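Local coordinates for protein adenine phosphoribosyltransferase (PDB 1QB7) that probably catalyses the magnesium-dependent transfer of phosphoribose from 5-phospho-alpha-D-ribose 1-diphosphate to adenine, giving AMP and diphosphate in purine salvage, at residues 62-67 / 168-173; 98-103 / 151-156; 114-119 / 187-192. All coordinates share one frame; numbering follows the deposited sequence.

The three contacts all fall within the phosphoribosyltransferase domain, and two of them pack a helix on its central sheet. In interaction 1 helix 51-67 meets strand 167-173; in interaction 2 helix 152-163, which carries T153 of the magnesium site, meets strand 97-100, an outermost strand of the sheet within this chain. Their centres are about 18 Å apart, and they touch where M171 SD is 4.0 Å from A154 CB. Along the chain, interaction 2 falls wholly between the two segments of interaction 1. Interaction 3, whose segments alternate with those of the other two, joins a surface loop to 182-192 outside the metal site; its centre is about 15 Å from that of interaction 2, and L155 CD2 to Y116 CE2, 3.8 Å, connects them.

Interaction 1: 62-67 / 168-173; sequences VQRYRA and VVEMVS
R64 and Y65, neighbours on helix 51-67, converge on a single carboxylate, that of E170 on strand 167-173. R64 presents its NE-NH2 edge to both oxygens: NE donates to E170 OE2 at 2.9 Å, with an N-H...O angle of 168°, and NH2 donates to E170 OE1, also at 2.9 Å. The guanidinium and carboxylate planes are only 22° apart, so this is a nearly coplanar, two-pronged salt bridge. R64 reaches it with a chain fully extended from CG to NE, its CG lying anti to the backbone N. The NE bond uses the syn lone pair of OE2.

The anti lone pair of the same oxygen is taken by the phenol: Y65 OH donates to E170 OE2 at 2.7 Å. Here the flat groups are strongly turned, ring and carboxylate standing 62° apart, and the carboxylate meets the ring at its edge near the hydroxyl. With donors on both its lone pairs and OE1 held as well, the carboxylate is fixed in rotation. Since E170 and Y65 are buried, the charge of R64 probably helps to keep the glutamate ionised. The phenol also rests against V172, Y65 OH lying 3.8 Å from V172 CG1, while R64 CG packs over one face of the Y65 ring, 4.1 Å above its plane.

The short helix and strand axes run nearly antiparallel and approach no closer than 12.1 Å, a gap bridged by side chains alone. Strand 167-173 is an inner strand of the sheet, flanked by parallel strands 140-145 and 199-201. I200 of the latter touches R64, E170 and V172, V142 of the former touches Y65, and L93 of helix 86-93 packs against Y65 as well.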
loop_
_atom_site.group_PDB
_atom_site.type_symbol
_atom_site.label_atom_id
_atom_site.label_comp_id
_atom_site.label_asym_id
_atom_site.label_seq_id
_atom_site.Cartn_x
_atom_site.Cartn_y
_atom_site.Cartn_z
ATOM N N VAL A 62 1.207 16.448 6.357
ATOM C CA VAL A 62 1.544 16.374 7.776
ATOM C C VAL A 62 1.330 17.763 8.397
ATOM O O VAL A 62 0.682 17.888 9.438
ATOM C CB VAL A 62 3.006 15.896 7.993
ATOM C CG1 VAL A 62 3.440 16.135 9.436
ATOM C CG2 VAL A 62 3.121 14.407 7.657
ATOM N N GLN A 63 1.830 18.803 7.728
ATOM C CA GLN A 63 1.674 20.179 8.211
ATOM C C GLN A 63 0.199 20.534 8.306
ATOM O O GLN A 63 -0.247 21.141 9.280
ATOM C CB GLN A 63 2.381 21.161 7.280
ATOM C CG GLN A 63 3.893 21.119 7.400
ATOM C CD GLN A 63 4.599 21.707 6.192
ATOM O OE1 GLN A 63 3.968 22.322 5.326
ATOM N NE2 GLN A 63 5.914 21.504 6.116
ATOM N N ARG A 64 -0.562 20.099 7.309
ATOM C CA ARG A 64 -1.985 20.367 7.280
ATOM C C ARG A 64 -2.691 19.812 8.507
ATOM O O ARG A 64 -3.405 20.538 9.197
ATOM C CB ARG A 64 -2.609 19.781 6.016
ATOM C CG ARG A 64 -4.104 19.943 5.955
ATOM C CD ARG A 64 -4.650 19.374 4.674
ATOM N NE ARG A 64 -6.098 19.523 4.595
ATOM C CZ ARG A 64 -6.726 20.665 4.327
ATOM N NH1 ARG A 64 -6.033 21.773 4.100
ATOM N NH2 ARG A 64 -8.052 20.693 4.277
ATOM N N TYR A 65 -2.454 18.540 8.807
ATOM C CA TYR A 65 -3.121 17.915 9.940
ATOM C C TYR A 65 -2.624 18.332 11.320
ATOM O O TYR A 65 -3.395 18.318 12.277
ATOM C CB TYR A 65 -3.167 16.398 9.752
ATOM C CG TYR A 65 -3.869 16.030 8.457
ATOM C CD1 TYR A 65 -5.145 16.521 8.180
ATOM C CD2 TYR A 65 -3.230 15.268 7.477
ATOM C CE1 TYR A 65 -5.768 16.275 6.960
ATOM C CE2 TYR A 65 -3.846 15.017 6.246
ATOM C CZ TYR A 65 -5.114 15.527 5.997
ATOM O OH TYR A 65 -5.718 15.323 4.778
ATOM N N ARG A 66 -1.355 18.732 11.414
ATOM C CA ARG A 66 -0.782 19.203 12.682
ATOM C C ARG A 66 -1.381 20.564 13.027
ATOM O O ARG A 66 -1.561 20.900 14.199
ATOM C CB ARG A 66 0.745 19.325 12.595
ATOM C CG ARG A 66 1.472 18.012 12.782
ATOM C CD ARG A 66 2.985 18.188 12.864
ATOM N NE ARG A 66 3.646 16.909 13.132
ATOM C CZ ARG A 66 4.847 16.563 12.671
ATOM N NH1 ARG A 66 5.540 17.406 11.918
ATOM N NH2 ARG A 66 5.336 15.351 12.919
ATOM N N ALA A 67 -1.696 21.333 11.988
ATOM C CA ALA A 67 -2.285 22.655 12.138
ATOM C C ALA A 67 -3.803 22.580 12.313
ATOM O O ALA A 67 -4.431 23.530 12.784
ATOM C CB ALA A 67 -1.943 23.513 10.924
ATOM N N VAL A 168 -16.036 11.891 9.250
ATOM C CA VAL A 168 -15.034 12.040 8.199
ATOM C C VAL A 168 -14.495 13.472 8.238
ATOM O O VAL A 168 -15.271 14.434 8.227
ATOM C CB VAL A 168 -15.652 11.764 6.803
ATOM C CG1 VAL A 168 -14.689 12.164 5.686
ATOM C CG2 VAL A 168 -16.029 10.294 6.683
ATOM N N VAL A 169 -13.174 13.605 8.341
ATOM C CA VAL A 169 -12.532 14.915 8.355
ATOM C C VAL A 169 -12.602 15.447 6.931
ATOM O O VAL A 169 -13.107 16.546 6.686
ATOM C CB VAL A 169 -11.053 14.819 8.801
ATOM C CG1 VAL A 169 -10.344 16.155 8.621
ATOM C CG2 VAL A 169 -10.982 14.388 10.255
ATOM N N GLU A 170 -12.127 14.630 5.997
ATOM C CA GLU A 170 -12.125 14.968 4.583
ATOM C C GLU A 170 -11.620 13.791 3.764
ATOM O O GLU A 170 -10.977 12.882 4.294
ATOM C CB GLU A 170 -11.230 16.187 4.318
ATOM C CG GLU A 170 -9.761 15.948 4.629
ATOM C CD GLU A 170 -8.955 17.223 4.762
ATOM O OE1 GLU A 170 -9.545 18.298 4.985
ATOM O OE2 GLU A 170 -7.718 17.150 4.654
ATOM N N MET A 171 -11.975 13.794 2.483
ATOM C CA MET A 171 -11.535 12.779 1.541
ATOM C C MET A 171 -10.406 13.455 0.777
ATOM O O MET A 171 -10.630 14.470 0.117
ATOM C CB MET A 171 -12.669 12.417 0.585
ATOM C CG MET A 171 -12.266 11.527 -0.595
ATOM S SD MET A 171 -11.694 9.868 -0.162
ATOM C CE MET A 171 -10.446 9.594 -1.425
ATOM N N VAL A 172 -9.188 12.942 0.920
ATOM C CA VAL A 172 -8.042 13.521 0.224
ATOM C C VAL A 172 -7.498 12.618 -0.874
ATOM O O VAL A 172 -7.439 11.399 -0.722
ATOM C CB VAL A 172 -6.894 13.923 1.212
ATOM C CG1 VAL A 172 -6.497 12.756 2.077
ATOM C CG2 VAL A 172 -5.669 14.443 0.447
ATOM N N SER A 173 -7.160 13.230 -2.003
ATOM C CA SER A 173 -6.597 12.512 -3.136
ATOM C C SER A 173 -5.451 13.331 -3.728
ATOM O O SER A 173 -5.432 14.555 -3.608
ATOM C CB SER A 173 -7.670 12.226 -4.197
ATOM O OG SER A 173 -8.251 13.409 -4.711
#

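Interaction 2: 98-103 / 151-156; sequences VLMRKA and GGTALS
The thioether of M100 is the bridge between strand 97-100 and the start of helix 152-163. Its methyl makes the closest approach: M100 CE lies 3.4 Å from the backbone T153 O and 3.9 Å from T153 CB. Behind it, M100 SD lies alongside S156, three residues further on, 4.1 Å from S156 C. No hydrogen bond crosses between the segments, so the evidence is for van der Waals packing. The M100 chain is extended through CG and SD and bends only at its last torsion, chi3 83°, which brings the methyl onto T153 while the sulfur remains beside S156.

The helix begins at the nucleotide-binding loop of the type I phosphoribosyltransferase fold, with G151 at the N-cap; its positive phi, 79°, is readily adopted by glycine. T153 belongs to the magnesium site together with D145, and the nearest atoms of its side chain and the bound metal are about 3 Å apart. Packing by M100 thus reaches a metal-site residue from the direction of the sheet.

Farther out, F78 of the neighbouring strand 74-78 touches both M100 and T153, and the backbone of M100 is hydrogen-bonded to G77 and D79. The hydroxyl of S156 is engaged with that of S113. Past the end of the strand, R101 forms a salt bridge with D79, and A103 O accepts a bond from R223 of the second subunit.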
loop_
_atom_site.group_PDB
_atom_site.type_symbol
_atom_site.label_atom_id
_atom_site.label_comp_id
_atom_site.label_asym_id
_atom_site.label_seq_id
_atom_site.Cartn_x
_atom_site.Cartn_y
_atom_site.Cartn_z
ATOM N N VAL A 98 -5.556 2.953 9.287
ATOM C CA VAL A 98 -6.513 1.870 9.080
ATOM C C VAL A 98 -6.614 1.536 7.583
ATOM O O VAL A 98 -6.508 2.419 6.727
ATOM C CB VAL A 98 -7.903 2.244 9.669
ATOM C CG1 VAL A 98 -8.874 1.076 9.539
ATOM C CG2 VAL A 98 -7.760 2.653 11.136
ATOM N N LEU A 99 -6.809 0.256 7.278
ATOM C CA LEU A 99 -6.889 -0.215 5.898
ATOM C C LEU A 99 -8.297 -0.545 5.423
ATOM O O LEU A 99 -9.022 -1.289 6.082
ATOM C CB LEU A 99 -6.048 -1.488 5.731
ATOM C CG LEU A 99 -4.528 -1.509 5.867
ATOM C CD1 LEU A 99 -4.072 -1.110 7.255
ATOM C CD2 LEU A 99 -4.057 -2.913 5.554
ATOM N N MET A 100 -8.692 0.017 4.286
ATOM C CA MET A 100 -9.990 -0.323 3.722
ATOM C C MET A 100 -9.684 -1.290 2.579
ATOM O O MET A 100 -9.018 -0.931 1.607
ATOM C CB MET A 100 -10.747 0.900 3.207
ATOM C CG MET A 100 -12.143 0.545 2.715
ATOM S SD MET A 100 -13.130 1.949 2.194
ATOM C CE MET A 100 -12.550 2.164 0.522
ATOM N N ARG A 101 -10.123 -2.533 2.733
ATOM C CA ARG A 101 -9.869 -3.559 1.729
ATOM C C ARG A 101 -11.102 -4.424 1.503
ATOM O O ARG A 101 -12.073 -4.342 2.254
ATOM C CB ARG A 101 -8.730 -4.476 2.189
ATOM C CG ARG A 101 -7.572 -3.791 2.915
ATOM C CD ARG A 101 -6.405 -4.750 3.095
ATOM N NE ARG A 101 -5.864 -5.126 1.796
ATOM C CZ ARG A 101 -4.819 -5.922 1.603
ATOM N NH1 ARG A 101 -4.181 -6.463 2.631
ATOM N NH2 ARG A 101 -4.423 -6.187 0.368
ATOM N N LYS A 102 -11.066 -5.244 0.454
ATOM C CA LYS A 102 -12.159 -6.166 0.184
ATOM C C LYS A 102 -12.133 -7.180 1.326
ATOM O O LYS A 102 -11.083 -7.401 1.934
ATOM C CB LYS A 102 -11.970 -6.870 -1.163
ATOM C CG LYS A 102 -12.281 -5.994 -2.363
ATOM C CD LYS A 102 -12.280 -6.792 -3.657
ATOM C CE LYS A 102 -12.505 -5.885 -4.870
ATOM N NZ LYS A 102 -13.776 -5.112 -4.759
ATOM N N ALA A 103 -13.281 -7.778 1.630
ATOM C CA ALA A 103 -13.390 -8.746 2.718
ATOM C C ALA A 103 -12.363 -9.873 2.662
ATOM O O ALA A 103 -11.796 -10.245 3.688
ATOM C CB ALA A 103 -14.807 -9.321 2.782
ATOM N N GLY A 151 -15.398 7.838 -7.582
ATOM C CA GLY A 151 -15.761 7.984 -6.184
ATOM C C GLY A 151 -16.490 6.831 -5.526
ATOM O O GLY A 151 -17.043 7.002 -4.435
ATOM N N GLY A 152 -16.488 5.664 -6.166
ATOM C CA GLY A 152 -17.156 4.509 -5.599
ATOM C C GLY A 152 -16.579 4.125 -4.252
ATOM O O GLY A 152 -17.311 3.958 -3.271
ATOM N N THR A 153 -15.259 3.994 -4.189
ATOM C CA THR A 153 -14.607 3.628 -2.936
ATOM C C THR A 153 -14.665 4.751 -1.912
ATOM O O THR A 153 -14.675 4.493 -0.713
ATOM C CB THR A 153 -13.155 3.171 -3.152
ATOM O OG1 THR A 153 -12.474 4.105 -3.998
ATOM C CG2 THR A 153 -13.127 1.787 -3.795
ATOM N N ALA A 154 -14.729 5.995 -2.386
ATOM C CA ALA A 154 -14.823 7.144 -1.484
ATOM C C ALA A 154 -16.126 7.019 -0.696
ATOM O O ALA A 154 -16.149 7.213 0.525
ATOM C CB ALA A 154 -14.790 8.464 -2.270
ATOM N N LEU A 155 -17.197 6.653 -1.403
ATOM C CA LEU A 155 -18.503 6.471 -0.787
ATOM C C LEU A 155 -18.457 5.306 0.204
ATOM O O LEU A 155 -19.079 5.373 1.267
ATOM C CB LEU A 155 -19.587 6.237 -1.846
ATOM C CG LEU A 155 -20.995 5.927 -1.307
ATOM C CD1 LEU A 155 -21.546 7.099 -0.501
ATOM C CD2 LEU A 155 -21.930 5.591 -2.454
ATOM N N SER A 156 -17.728 4.244 -0.136
ATOM C CA SER A 156 -17.605 3.108 0.785
ATOM C C SER A 156 -16.927 3.572 2.073
ATOM O O SER A 156 -17.309 3.168 3.176
ATOM C CB SER A 156 -16.798 1.977 0.156
ATOM O OG SER A 156 -17.630 1.180 -0.665
#

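Interaction 3: 114-119 / 187-192; sequences EPYEKE and HSTANS
Y116 reaches from the loop after strand 110-112 and sets the phenol end of its ring against T189, in the loosely bonded last part of 182-192. The two side chains meet head-on from their separate backbones. On the tyrosine, chi1 of -66° places CG anti to the carbonyl carbon, carrying the ring outward. On the threonine, chi1 of -166° turns OG1 away from the backbone N, while CG2 sits between the backbone N and the carbonyl carbon; both branches thereby come up to the tyrosine.

The hydroxyl branch lies 3.0 Å from Y116 CE2, approaching the ring obliquely. T189 OG1 also donates a weak hydrogen bond to Y116 OH at 3.1 Å. The methyl branch is almost as close, T189 CG2 lying 3.4 Å from Y116 OH.

The right-handed helix breaks at T189, whose backbone is extended. A190, N191 and S192, with positive phi near 55°, form a left-handed turn closed by S192 N to S188 O; the break presents T189 and A190 to Y116. Crystal neighbours touch both segments and may influence Y116.

E114 N is bonded to Q159 OE1, and E114 OE2 to G228 N of the second subunit. The Y116 side chain is about 10 Å from G151, which binds AMP in a structure of this protein. The loop between strands 110-112 and 129-131, unmodelled at 120-122, is consistent with the flexible loop of type I phosphoribosyltransferases that can close over the active site.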
loop_
_atom_site.group_PDB
_atom_site.type_symbol
_atom_site.label_atom_id
_atom_site.label_comp_id
_atom_site.label_asym_id
_atom_site.label_seq_id
_atom_site.Cartn_x
_atom_site.Cartn_y
_atom_site.Cartn_z
ATOM N N GLU A 114 -22.012 -0.686 1.568
ATOM C CA GLU A 114 -23.214 -0.988 0.802
ATOM C C GLU A 114 -23.252 -0.099 -0.426
ATOM O O GLU A 114 -23.950 0.917 -0.448
ATOM C CB GLU A 114 -24.444 -0.746 1.675
ATOM C CG GLU A 114 -24.453 -1.600 2.933
ATOM C CD GLU A 114 -25.619 -1.311 3.860
ATOM O OE1 GLU A 114 -26.397 -0.370 3.587
ATOM O OE2 GLU A 114 -25.750 -2.031 4.873
ATOM N N PRO A 115 -22.493 -0.470 -1.473
ATOM C CA PRO A 115 -22.458 0.326 -2.702
ATOM C C PRO A 115 -23.800 0.391 -3.428
ATOM O O PRO A 115 -24.643 -0.497 -3.282
ATOM C CB PRO A 115 -21.390 -0.386 -3.534
ATOM C CG PRO A 115 -21.466 -1.806 -3.069
ATOM C CD PRO A 115 -21.630 -1.664 -1.586
ATOM N N TYR A 116 -24.008 1.472 -4.176
ATOM C CA TYR A 116 -25.237 1.646 -4.948
ATOM C C TYR A 116 -25.201 0.696 -6.142
ATOM O O TYR A 116 -24.133 0.202 -6.512
ATOM C CB TYR A 116 -25.348 3.079 -5.474
ATOM C CG TYR A 116 -25.522 4.150 -4.423
ATOM C CD1 TYR A 116 -26.015 3.852 -3.149
ATOM C CD2 TYR A 116 -25.221 5.478 -4.717
ATOM C CE1 TYR A 116 -26.205 4.856 -2.196
ATOM C CE2 TYR A 116 -25.406 6.483 -3.778
ATOM C CZ TYR A 116 -25.898 6.169 -2.522
ATOM O OH TYR A 116 -26.081 7.183 -1.611
ATOM N N GLU A 117 -26.360 0.428 -6.742
ATOM C CA GLU A 117 -26.401 -0.449 -7.910
ATOM C C GLU A 117 -25.713 0.266 -9.079
ATOM O O GLU A 117 -25.764 1.494 -9.168
ATOM C CB GLU A 117 -27.850 -0.834 -8.259
ATOM C CG GLU A 117 -28.779 0.340 -8.527
ATOM C CD GLU A 117 -30.217 -0.072 -8.851
ATOM O OE1 GLU A 117 -30.471 -1.233 -9.249
ATOM O OE2 GLU A 117 -31.103 0.789 -8.715
ATOM N N LYS A 118 -25.029 -0.499 -9.934
ATOM C CA LYS A 118 -24.316 0.054 -11.095
ATOM C C LYS A 118 -25.268 0.703 -12.102
ATOM O O LYS A 118 -26.486 0.538 -12.008
ATOM C CB LYS A 118 -23.501 -1.033 -11.798
ATOM C CG LYS A 118 -24.347 -2.095 -12.479
ATOM C CD LYS A 118 -23.614 -2.738 -13.648
ATOM C CE LYS A 118 -22.397 -3.503 -13.178
ATOM N NZ LYS A 118 -22.770 -4.529 -12.162
ATOM N N GLU A 119 -24.715 1.415 -13.083
ATOM C CA GLU A 119 -25.550 2.085 -14.079
ATOM C C GLU A 119 -25.250 1.748 -15.538
ATOM O O GLU A 119 -24.493 2.459 -16.195
ATOM C CB GLU A 119 -25.500 3.610 -13.893
ATOM C CG GLU A 119 -25.779 4.106 -12.480
ATOM C CD GLU A 119 -24.505 4.394 -11.703
ATOM O OE1 GLU A 119 -23.970 5.516 -11.839
ATOM O OE2 GLU A 119 -24.032 3.505 -10.961
ATOM N N HIS A 187 -22.176 14.611 -3.066
ATOM C CA HIS A 187 -22.794 15.729 -2.359
ATOM C C HIS A 187 -24.295 15.899 -2.567
ATOM O O HIS A 187 -24.929 16.661 -1.843
ATOM C CB HIS A 187 -22.107 17.037 -2.731
ATOM C CG HIS A 187 -20.773 17.217 -2.088
ATOM N ND1 HIS A 187 -19.787 18.004 -2.641
ATOM C CD2 HIS A 187 -20.270 16.726 -0.935
ATOM C CE1 HIS A 187 -18.728 17.987 -1.851
ATOM N NE2 HIS A 187 -18.995 17.221 -0.809
ATOM N N SER A 188 -24.860 15.214 -3.555
ATOM C CA SER A 188 -26.293 15.332 -3.828
ATOM C C SER A 188 -27.073 14.034 -3.625
ATOM O O SER A 188 -28.285 14.060 -3.388
ATOM C CB SER A 188 -26.525 15.833 -5.255
ATOM O OG SER A 188 -26.066 14.883 -6.203
ATOM N N THR A 189 -26.377 12.904 -3.726
ATOM C CA THR A 189 -27.010 11.600 -3.574
ATOM C C THR A 189 -27.729 11.459 -2.235
ATOM O O THR A 189 -27.287 12.001 -1.220
ATOM C CB THR A 189 -25.992 10.450 -3.745
ATOM O OG1 THR A 189 -26.698 9.216 -3.911
ATOM C CG2 THR A 189 -25.075 10.341 -2.529
ATOM N N ALA A 190 -28.867 10.769 -2.260
ATOM C CA ALA A 190 -29.664 10.536 -1.064
ATOM C C ALA A 190 -30.005 11.831 -0.322
ATOM O O ALA A 190 -29.705 11.976 0.870
ATOM C CB ALA A 190 -28.939 9.568 -0.144
ATOM N N ASN A 191 -30.619 12.772 -1.038
ATOM C CA ASN A 191 -31.014 14.063 -0.473
ATOM C C ASN A 191 -29.900 14.873 0.180
ATOM O O ASN A 191 -30.081 15.413 1.274
ATOM C CB ASN A 191 -32.157 13.887 0.527
ATOM C CG ASN A 191 -33.492 13.734 -0.148
ATOM O OD1 ASN A 191 -34.036 14.695 -0.693
ATOM N ND2 ASN A 191 -34.027 12.521 -0.124
ATOM N N SER A 192 -28.753 14.954 -0.490
ATOM C CA SER A 192 -27.608 15.712 0.014
ATOM C C SER A 192 -27.170 15.284 1.416
ATOM O O SER A 192 -26.808 16.122 2.238
ATOM C CB SER A 192 -27.934 17.212 0.021
ATOM O OG SER A 192 -28.332 17.658 -1.263
#